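Local coordinates for AvrA (Salmonella typhimurium, PDB 6BE0), which probably transfers acetyl groups from acetyl-CoA to serine and threonine side chains of target proteins, and is seen here with inositol hexakisphosphate and coenzyme A bound, at residues S99-T104 with E165-C170; K136-L141 with E209-E214; G108-R113 with F130-G135. All blocks are in the same frame, centred on the assembly; numbering follows the deposited sequence.

Contact 1 of 3, residues S99-T104 with E165-C170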
loop_
_atom_site.group_PDB
_atom_site.type_symbol
_atom_site.label_atom_id
_atom_site.label_comp_id
_atom_site.label_asym_id
_atom_site.label_seq_id
_atom_site.Cartn_x
_atom_site.Cartn_y
_atom_site.Cartn_z
ATOM N N SER A 99 16.717 -7.157 -6.790
ATOM C CA SER A 99 17.246 -8.486 -7.071
ATOM C C SER A 99 16.115 -9.513 -7.063
ATOM O O SER A 99 16.186 -10.525 -7.758
ATOM C CB SER A 99 18.326 -8.869 -6.057
ATOM O OG SER A 99 17.786 -9.002 -4.756
ATOM N N SER A 100 15.071 -9.248 -6.280
ATOM C CA SER A 100 13.885 -10.101 -6.271
ATOM C C SER A 100 13.043 -9.857 -7.517
ATOM O O SER A 100 12.410 -10.774 -8.036
ATOM C CB SER A 100 13.039 -9.860 -5.020
ATOM O OG SER A 100 13.675 -10.368 -3.862
ATOM N N ILE A 101 13.029 -8.615 -7.992
ATOM C CA ILE A 101 12.345 -8.291 -9.238
ATOM C C ILE A 101 13.018 -9.032 -10.392
ATOM O O ILE A 101 12.345 -9.539 -11.290
ATOM C CB ILE A 101 12.337 -6.768 -9.510
ATOM C CG1 ILE A 101 11.366 -6.075 -8.553
ATOM C CG2 ILE A 101 11.925 -6.466 -10.951
ATOM C CD1 ILE A 101 11.465 -4.560 -8.545
ATOM N N LYS A 102 14.345 -9.098 -10.359
ATOM C CA LYS A 102 15.095 -9.825 -11.376
ATOM C C LYS A 102 14.760 -11.312 -11.325
ATOM O O LYS A 102 14.521 -11.930 -12.358
ATOM C CB LYS A 102 16.600 -9.619 -11.193
ATOM C CG LYS A 102 17.430 -10.083 -12.383
ATOM C CD LYS A 102 18.912 -9.833 -12.169
ATOM C CE LYS A 102 19.733 -10.316 -13.365
ATOM N NZ LYS A 102 19.762 -9.343 -14.510
ATOM N N GLU A 103 14.743 -11.880 -10.122
ATOM C CA GLU A 103 14.424 -13.295 -9.948
ATOM C C GLU A 103 13.041 -13.618 -10.490
ATOM O O GLU A 103 12.864 -14.579 -11.238
ATOM C CB GLU A 103 14.495 -13.698 -8.470
ATOM C CG GLU A 103 15.693 -14.559 -8.102
ATOM C CD GLU A 103 15.789 -15.818 -8.943
ATOM O OE1 GLU A 103 16.728 -15.915 -9.761
ATOM O OE2 GLU A 103 14.927 -16.707 -8.788
ATOM N N THR A 104 12.063 -12.807 -10.104
ATOM C CA THR A 104 10.671 -13.044 -10.466
ATOM C C THR A 104 10.489 -13.036 -11.982
ATOM O O THR A 104 9.746 -13.851 -12.531
ATOM C CB THR A 104 9.751 -11.990 -9.822
ATOM O OG1 THR A 104 9.888 -12.050 -8.397
ATOM C CG2 THR A 104 8.296 -12.231 -10.192
ATOM N N GLU A 165 20.378 -3.703 -12.199
ATOM C CA GLU A 165 20.101 -5.126 -12.377
ATOM C C GLU A 165 20.042 -5.469 -13.864
ATOM O O GLU A 165 20.092 -6.640 -14.246
ATOM C CB GLU A 165 18.791 -5.516 -11.687
ATOM C CG GLU A 165 18.806 -5.351 -10.172
ATOM C CD GLU A 165 19.737 -6.332 -9.479
ATOM O OE1 GLU A 165 20.398 -5.930 -8.497
ATOM O OE2 GLU A 165 19.803 -7.503 -9.908
ATOM N N GLN A 166 19.934 -4.432 -14.693
ATOM C CA GLN A 166 19.919 -4.573 -16.147
ATOM C C GLN A 166 18.871 -5.571 -16.634
ATOM O O GLN A 166 19.204 -6.650 -17.126
ATOM C CB GLN A 166 21.302 -4.984 -16.658
ATOM C CG GLN A 166 22.372 -3.930 -16.424
ATOM C CD GLN A 166 23.585 -4.121 -17.312
ATOM O OE1 GLN A 166 23.772 -3.395 -18.289
ATOM N NE2 GLN A 166 24.421 -5.097 -16.974
ATOM N N LEU A 167 17.605 -5.198 -16.483
ATOM C CA LEU A 167 16.501 -5.952 -17.057
ATOM C C LEU A 167 16.118 -5.327 -18.396
ATOM O O LEU A 167 15.879 -4.123 -18.466
ATOM C CB LEU A 167 15.294 -5.962 -16.116
ATOM C CG LEU A 167 15.312 -6.960 -14.957
ATOM C CD1 LEU A 167 16.514 -6.745 -14.052
ATOM C CD2 LEU A 167 14.018 -6.847 -14.166
ATOM N N PRO A 168 16.059 -6.134 -19.467
ATOM C CA PRO A 168 15.676 -5.543 -20.753
ATOM C C PRO A 168 14.221 -5.096 -20.764
ATOM O O PRO A 168 13.385 -5.743 -20.133
ATOM C CB PRO A 168 15.903 -6.685 -21.743
ATOM C CG PRO A 168 15.718 -7.918 -20.934
ATOM C CD PRO A 168 16.246 -7.593 -19.566
ATOM N N ASP A 169 13.935 -4.007 -21.473
ATOM C CA ASP A 169 12.578 -3.486 -21.600
ATOM C C ASP A 169 11.855 -3.420 -20.255
ATOM O O ASP A 169 10.712 -3.862 -20.128
ATOM C CB ASP A 169 11.781 -4.342 -22.586
ATOM C CG ASP A 169 12.360 -4.302 -23.988
ATOM O OD1 ASP A 169 12.170 -3.279 -24.680
ATOM O OD2 ASP A 169 13.004 -5.290 -24.400
ATOM N N CYS A 170 12.539 -2.866 -19.257
ATOM C CA CYS A 170 11.995 -2.731 -17.910
ATOM C C CYS A 170 11.698 -1.264 -17.612
ATOM O O CYS A 170 12.586 -0.415 -17.697
ATOM C CB CYS A 170 12.978 -3.298 -16.883
ATOM S SG CYS A 170 12.382 -3.288 -15.183
#
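Lys102 lays its aliphatic chain across Leu167 and the carboxylate of Glu165. Its CG touches Leu167 CD1 at 3.8 Å, and its CD lies 3.4 Å from Glu165 OE2. The chain runs extended from CB as far as CE and then bends at chi4 (81°). This bend brings Lys102 NZ to the backbone O of Glu165, a hydrogen bond of 2.7 Å. The C=O...N angle is 164°, so the amine meets the carbonyl almost head-on. Helix 151-164 ends here, and Gln166 leaves helical geometry with positive phi. The positive charge therefore sits beside a helix C-terminal end, where it is probably favoured. The Glu165 carboxylate is not in direct contact with the amine; its OE2 is 5.0 Å from Lys102 NZ. It lies beside the helix, near Ser99 CA, and the Glu165 side chain also touches Val98. On the inner side of the helix, Ile101 CG2 meets Leu167 CD2 at 3.9 Å, the two side chains crossing at about a right angle. Ile101 is buried and also packs on Phe114, Phe130 and Val139. Helix 94-106 thus lies on a face of the central mixed sheet, with the loop into edge strand 170-176 at its side, as in a layered alpha/beta fold.

Contact 2 of 3, residues K136-L141 with E209-E214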
loop_
_atom_site.group_PDB
_atom_site.type_symbol
_atom_site.label_atom_id
_atom_site.label_comp_id
_atom_site.label_asym_id
_atom_site.label_seq_id
_atom_site.Cartn_x
_atom_site.Cartn_y
_atom_site.Cartn_z
ATOM N N LYS A 136 7.479 -6.566 -22.233
ATOM C CA LYS A 136 8.104 -5.559 -21.387
ATOM C C LYS A 136 7.683 -5.689 -19.922
ATOM O O LYS A 136 6.579 -6.143 -19.619
ATOM C CB LYS A 136 7.763 -4.167 -21.927
ATOM C CG LYS A 136 7.591 -4.149 -23.448
ATOM C CD LYS A 136 7.899 -2.792 -24.065
ATOM C CE LYS A 136 7.482 -2.741 -25.528
ATOM N NZ LYS A 136 8.083 -3.844 -26.334
ATOM N N THR A 137 8.579 -5.290 -19.022
ATOM C CA THR A 137 8.367 -5.420 -17.583
ATOM C C THR A 137 7.975 -4.083 -16.959
ATOM O O THR A 137 8.663 -3.077 -17.144
ATOM C CB THR A 137 9.635 -5.957 -16.883
ATOM O OG1 THR A 137 9.922 -7.277 -17.361
ATOM C CG2 THR A 137 9.461 -6.003 -15.366
ATOM N N SER A 138 6.871 -4.087 -16.215
ATOM C CA SER A 138 6.385 -2.890 -15.534
ATOM C C SER A 138 6.552 -3.015 -14.023
ATOM O O SER A 138 6.137 -4.004 -13.418
ATOM C CB SER A 138 4.916 -2.634 -15.877
ATOM O OG SER A 138 4.414 -1.514 -15.167
ATOM N N VAL A 139 7.162 -1.998 -13.425
ATOM C CA VAL A 139 7.372 -1.950 -11.985
ATOM C C VAL A 139 6.870 -0.615 -11.455
ATOM O O VAL A 139 7.390 0.434 -11.826
ATOM C CB VAL A 139 8.862 -2.133 -11.622
ATOM C CG1 VAL A 139 9.061 -2.114 -10.113
ATOM C CG2 VAL A 139 9.394 -3.428 -12.216
ATOM N N ILE A 140 5.860 -0.656 -10.591
ATOM C CA ILE A 140 5.286 0.565 -10.035
ATOM C C ILE A 140 5.345 0.562 -8.515
ATOM O O ILE A 140 4.758 -0.298 -7.860
ATOM C CB ILE A 140 3.828 0.761 -10.489
ATOM C CG1 ILE A 140 3.764 0.803 -12.019
ATOM C CG2 ILE A 140 3.255 2.049 -9.894
ATOM C CD1 ILE A 140 2.361 0.894 -12.588
ATOM N N LEU A 141 6.059 1.541 -7.968
ATOM C CA LEU A 141 6.178 1.717 -6.527
ATOM C C LEU A 141 5.084 2.653 -6.031
ATOM O O LEU A 141 4.996 3.798 -6.469
ATOM C CB LEU A 141 7.560 2.273 -6.171
ATOM C CG LEU A 141 7.814 2.655 -4.709
ATOM C CD1 LEU A 141 7.788 1.437 -3.805
ATOM C CD2 LEU A 141 9.140 3.390 -4.584
ATOM N N GLU A 209 0.155 -0.218 -18.555
ATOM C CA GLU A 209 0.300 -0.054 -19.992
ATOM C C GLU A 209 0.945 1.290 -20.311
ATOM O O GLU A 209 1.856 1.374 -21.133
ATOM C CB GLU A 209 -1.066 -0.173 -20.669
ATOM C CG GLU A 209 -1.021 -0.287 -22.181
ATOM C CD GLU A 209 -2.370 -0.653 -22.771
ATOM O OE1 GLU A 209 -3.363 -0.676 -22.011
ATOM O OE2 GLU A 209 -2.438 -0.921 -23.990
ATOM N N ASP A 210 0.475 2.338 -19.641
ATOM C CA ASP A 210 1.000 3.683 -19.852
ATOM C C ASP A 210 2.414 3.820 -19.294
ATOM O O ASP A 210 3.207 4.624 -19.785
ATOM C CB ASP A 210 0.077 4.723 -19.212
ATOM C CG ASP A 210 -1.194 4.951 -20.013
ATOM O OD1 ASP A 210 -1.230 4.588 -21.210
ATOM O OD2 ASP A 210 -2.158 5.507 -19.446
ATOM N N ASN A 211 2.728 3.041 -18.265
ATOM C CA ASN A 211 4.081 3.008 -17.724
ATOM C C ASN A 211 5.048 2.440 -18.758
ATOM O O ASN A 211 6.127 2.987 -18.988
ATOM C CB ASN A 211 4.130 2.178 -16.439
ATOM C CG ASN A 211 5.500 2.194 -15.783
ATOM O OD1 ASN A 211 6.274 3.136 -15.959
ATOM N ND2 ASN A 211 5.805 1.147 -15.023
ATOM N N ILE A 212 4.640 1.340 -19.384
ATOM C CA ILE A 212 5.444 0.682 -20.408
ATOM C C ILE A 212 5.608 1.565 -21.639
ATOM O O ILE A 212 6.699 1.665 -22.198
ATOM C CB ILE A 212 4.813 -0.664 -20.825
ATOM C CG1 ILE A 212 4.952 -1.676 -19.689
ATOM C CG2 ILE A 212 5.477 -1.211 -22.083
ATOM C CD1 ILE A 212 4.212 -2.976 -19.923
ATOM N N CYS A 213 4.520 2.199 -22.060
ATOM C CA CYS A 213 4.540 3.045 -23.246
ATOM C C CYS A 213 5.100 4.427 -22.925
ATOM O O CYS A 213 5.176 5.292 -23.800
ATOM C CB CYS A 213 3.135 3.169 -23.834
ATOM S SG CYS A 213 2.445 1.599 -24.425
ATOM N N GLU A 214 5.493 4.621 -21.669
ATOM C CA GLU A 214 6.076 5.878 -21.216
ATOM C C GLU A 214 5.117 7.040 -21.457
ATOM O O GLU A 214 5.502 8.076 -22.000
ATOM C CB GLU A 214 7.416 6.126 -21.917
ATOM C CG GLU A 214 8.351 4.922 -21.883
ATOM C CD GLU A 214 9.736 5.237 -22.420
ATOM O OE1 GLU A 214 10.427 6.083 -21.816
ATOM O OE2 GLU A 214 10.130 4.639 -23.446
#
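Asn211 and Ser138 form the polar link between helix and strand. Asn211 ND2 donates to Ser138 OG at 3.0 Å, with an N-H...O angle of 155°. The hydroxyl lies 16° out of the amide plane. Asn211 CG and Ser138 OG each stand anti to their own backbone N (chi1 -176° for Asn211), and this brings amide and hydroxyl together between helix and strand. Ile140 CG1 slides past the same amide in the opposite direction, 3.6 Å from Asn211 ND2.

Ile212 supplies the apolar part. Its CG2 branch rests against the stem of Lys136, at 3.5 Å from Lys136 CD and 3.7 Å from Lys136 CB. Its CG1 faces Ser138 CB at 3.9 Å. The CD1 methyl lies 4.0 Å from Lys136 O. Lys136 thus gives its carbon chain to the contact, while its amine leads away.

A second shell holds the polar atoms. His208, one turn earlier on the helix, is also hydrogen-bonded through ND1 to Ser138 OG. The buried hydroxyl is therefore gripped by two helix residues. Asn211 ND2 makes a further, weak bond to the O of Tyr171. The helix ends at the contact, in a Schellman motif with Glu214 at positive phi.

Helix 205-212 packs here by its last turn on the sheet face that carries Lys136, Ser138 and Ile140. Strand 136-143 has strand 125-133 as one neighbour and strand 170-176 as the other. The helix touches both: Ile212 meets Met133, and Asn211 meets Ala173.

Contact 3 of 3, residues G108-R113 with F130-G135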
loop_
_atom_site.group_PDB
_atom_site.type_symbol
_atom_site.label_atom_id
_atom_site.label_comp_id
_atom_site.label_asym_id
_atom_site.label_seq_id
_atom_site.Cartn_x
_atom_site.Cartn_y
_atom_site.Cartn_z
ATOM N N GLY A 108 9.699 -16.528 -14.887
ATOM C CA GLY A 108 8.581 -16.517 -15.813
ATOM C C GLY A 108 7.293 -16.009 -15.195
ATOM O O GLY A 108 6.249 -16.004 -15.848
ATOM N N VAL A 109 7.362 -15.589 -13.935
ATOM C CA VAL A 109 6.207 -15.005 -13.264
ATOM C C VAL A 109 5.853 -13.683 -13.936
ATOM O O VAL A 109 6.735 -12.930 -14.345
ATOM C CB VAL A 109 6.474 -14.788 -11.764
ATOM C CG1 VAL A 109 5.290 -14.102 -11.088
ATOM C CG2 VAL A 109 6.774 -16.120 -11.089
ATOM N N GLU A 110 4.556 -13.413 -14.041
ATOM C CA GLU A 110 4.054 -12.284 -14.818
ATOM C C GLU A 110 3.262 -11.305 -13.959
ATOM O O GLU A 110 2.863 -10.237 -14.423
ATOM C CB GLU A 110 3.183 -12.799 -15.962
ATOM C CG GLU A 110 3.911 -13.771 -16.881
ATOM C CD GLU A 110 3.086 -14.168 -18.089
ATOM O OE1 GLU A 110 1.941 -13.684 -18.217
ATOM O OE2 GLU A 110 3.586 -14.967 -18.910
ATOM N N SER A 111 3.040 -11.679 -12.705
ATOM C CA SER A 111 2.256 -10.871 -11.785
ATOM C C SER A 111 2.707 -11.129 -10.353
ATOM O O SER A 111 2.591 -12.249 -9.850
ATOM C CB SER A 111 0.766 -11.180 -11.939
ATOM O OG SER A 111 -0.002 -10.503 -10.961
ATOM N N ALA A 112 3.225 -10.095 -9.700
ATOM C CA ALA A 112 3.714 -10.228 -8.335
ATOM C C ALA A 112 3.715 -8.887 -7.611
ATOM O O ALA A 112 3.649 -7.828 -8.238
ATOM C CB ALA A 112 5.109 -10.832 -8.332
ATOM N N ARG A 113 3.775 -8.946 -6.284
ATOM C CA ARG A 113 3.830 -7.746 -5.457
ATOM C C ARG A 113 4.930 -7.865 -4.417
ATOM O O ARG A 113 5.326 -8.966 -4.038
ATOM C CB ARG A 113 2.488 -7.490 -4.769
ATOM C CG ARG A 113 1.386 -7.060 -5.713
ATOM C CD ARG A 113 0.652 -8.255 -6.289
ATOM N NE ARG A 113 -0.095 -7.908 -7.493
ATOM C CZ ARG A 113 -0.712 -8.789 -8.272
ATOM N NH1 ARG A 113 -0.675 -10.085 -7.980
ATOM N NH2 ARG A 113 -1.366 -8.376 -9.349
ATOM N N PHE A 130 4.226 -5.570 -9.738
ATOM C CA PHE A 130 5.064 -6.108 -10.805
ATOM C C PHE A 130 4.189 -6.799 -11.849
ATOM O O PHE A 130 3.366 -7.649 -11.517
ATOM C CB PHE A 130 6.095 -7.079 -10.218
ATOM C CG PHE A 130 6.904 -7.817 -11.246
ATOM C CD1 PHE A 130 8.131 -7.329 -11.665
ATOM C CD2 PHE A 130 6.445 -9.010 -11.777
ATOM C CE1 PHE A 130 8.879 -8.015 -12.604
ATOM C CE2 PHE A 130 7.187 -9.698 -12.715
ATOM C CZ PHE A 130 8.405 -9.201 -13.130
ATOM N N ARG A 131 4.373 -6.425 -13.111
ATOM C CA ARG A 131 3.532 -6.926 -14.195
ATOM C C ARG A 131 4.309 -6.975 -15.507
ATOM O O ARG A 131 4.796 -5.946 -15.977
ATOM C CB ARG A 131 2.291 -6.035 -14.348
ATOM C CG ARG A 131 1.290 -6.477 -15.417
ATOM C CD ARG A 131 0.234 -7.419 -14.855
ATOM N NE ARG A 131 -0.621 -6.771 -13.859
ATOM C CZ ARG A 131 -1.761 -6.138 -14.132
ATOM N NH1 ARG A 131 -2.210 -6.051 -15.378
ATOM N NH2 ARG A 131 -2.461 -5.587 -13.150
ATOM N N VAL A 132 4.434 -8.164 -16.096
ATOM C CA VAL A 132 5.006 -8.269 -17.436
ATOM C C VAL A 132 3.842 -8.251 -18.416
ATOM O O VAL A 132 2.827 -8.920 -18.220
ATOM C CB VAL A 132 5.891 -9.538 -17.644
ATOM C CG1 VAL A 132 6.789 -9.787 -16.437
ATOM C CG2 VAL A 132 5.059 -10.770 -17.949
ATOM N N MET A 133 4.000 -7.455 -19.463
ATOM C CA MET A 133 2.927 -7.173 -20.397
ATOM C C MET A 133 3.549 -7.095 -21.780
ATOM O O MET A 133 4.508 -6.352 -21.984
ATOM C CB MET A 133 2.227 -5.871 -20.014
ATOM C CG MET A 133 0.893 -5.630 -20.688
ATOM S SD MET A 133 0.033 -4.225 -19.950
ATOM C CE MET A 133 -0.544 -4.952 -18.417
ATOM N N ASP A 134 3.013 -7.868 -22.720
ATOM C CA ASP A 134 3.676 -8.084 -23.999
ATOM C C ASP A 134 5.039 -8.714 -23.702
ATOM O O ASP A 134 5.099 -9.823 -23.169
ATOM C CB ASP A 134 3.795 -6.773 -24.788
ATOM C CG ASP A 134 2.476 -6.021 -24.868
ATOM O OD1 ASP A 134 1.417 -6.683 -24.935
ATOM O OD2 ASP A 134 2.496 -4.771 -24.858
ATOM N N GLY A 135 6.126 -8.018 -24.022
ATOM C CA GLY A 135 7.460 -8.493 -23.692
ATOM C C GLY A 135 8.112 -7.680 -22.588
ATOM O O GLY A 135 9.155 -8.059 -22.054
HETATM O O HOH W 1 0.522 -7.074 -11.333
HETATM O O HOH W 2 -1.895 -5.679 -10.243
#
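Ala112 and Phe130 exchange two backbone hydrogen bonds. Phe130 N donates to Ala112 O at 2.8 Å, and Ala112 N donates to Phe130 O at 3.1 Å. A third bond, Val132 N to Glu110 O, is also 3.1 Å long, but its donor stands 35° above the carbonyl plane. Between them lies the non-hydrogen-bonded pair Ser111 and Arg131. There Glu110 O and Phe130 O also receive CA-H...O contacts, from Arg131 and Ser111 respectively.

Two waters lie on the face of Ser111 and Arg131. Water 1 accepts from Arg131 NE at 2.8 Å and probably donates to Phe130 O at 2.9 Å. Water 2 accepts from both arginines, 2.9 Å from Arg113 NH2 and 3.0 Å from Arg131 NH2. Both waters lie in the plane of the Arg131 guanidinium, at its edge. Water 2 probably eases the approach of two like charges. Each arginine has partners beyond the pair. Arg131 bonds to Phe201 O and makes a cation-pi contact with Phe201, while Arg113 forms a salt bridge to Asp129 and a bond to Leu86 O.

The opposite face is apolar. The Phe130 ring turns its edge to Val109 O and Ala112 N, while its CD2 packs on Ala112 CB. Its other neighbours include Ile101 and Thr104 of helix 94-106. At the margin, Val132 CG2 presses tightly on Glu110 CG at 3.4 Å, and the two side chains cross at about a right angle. Strand 111-117 is entered from helix 94-106 through a Schellman turn at Gly108. Strands 111-117 and 125-133 follow each other in the chain and pair antiparallel, a beta hairpin within the five-stranded mixed sheet of a YopJ-family acetyltransferase.

Of the elements in these contacts, helix 94-106 comes first and leads straight into strand 111-117. Contact 3 closes the shortest loop, pairing that strand with strand 125-133. Contact 1 closes later, just after helix 151-164, so contact 3 is nested inside its loop. Contact 2 opens within that loop, on strand 136-143, and closes beyond it on helix 205-212. It therefore crosses contact 1 and follows contact 3 in series. Backbone bonds probably join them: Ser138 N to Arg131 O, and Thr137 N to Asp169 O in the loop before strand 170-176. Helices 94-106 and 205-212 lie on opposite faces of the sheet; contact 1 ties the first to that loop, contact 2 the second to strand 136-143.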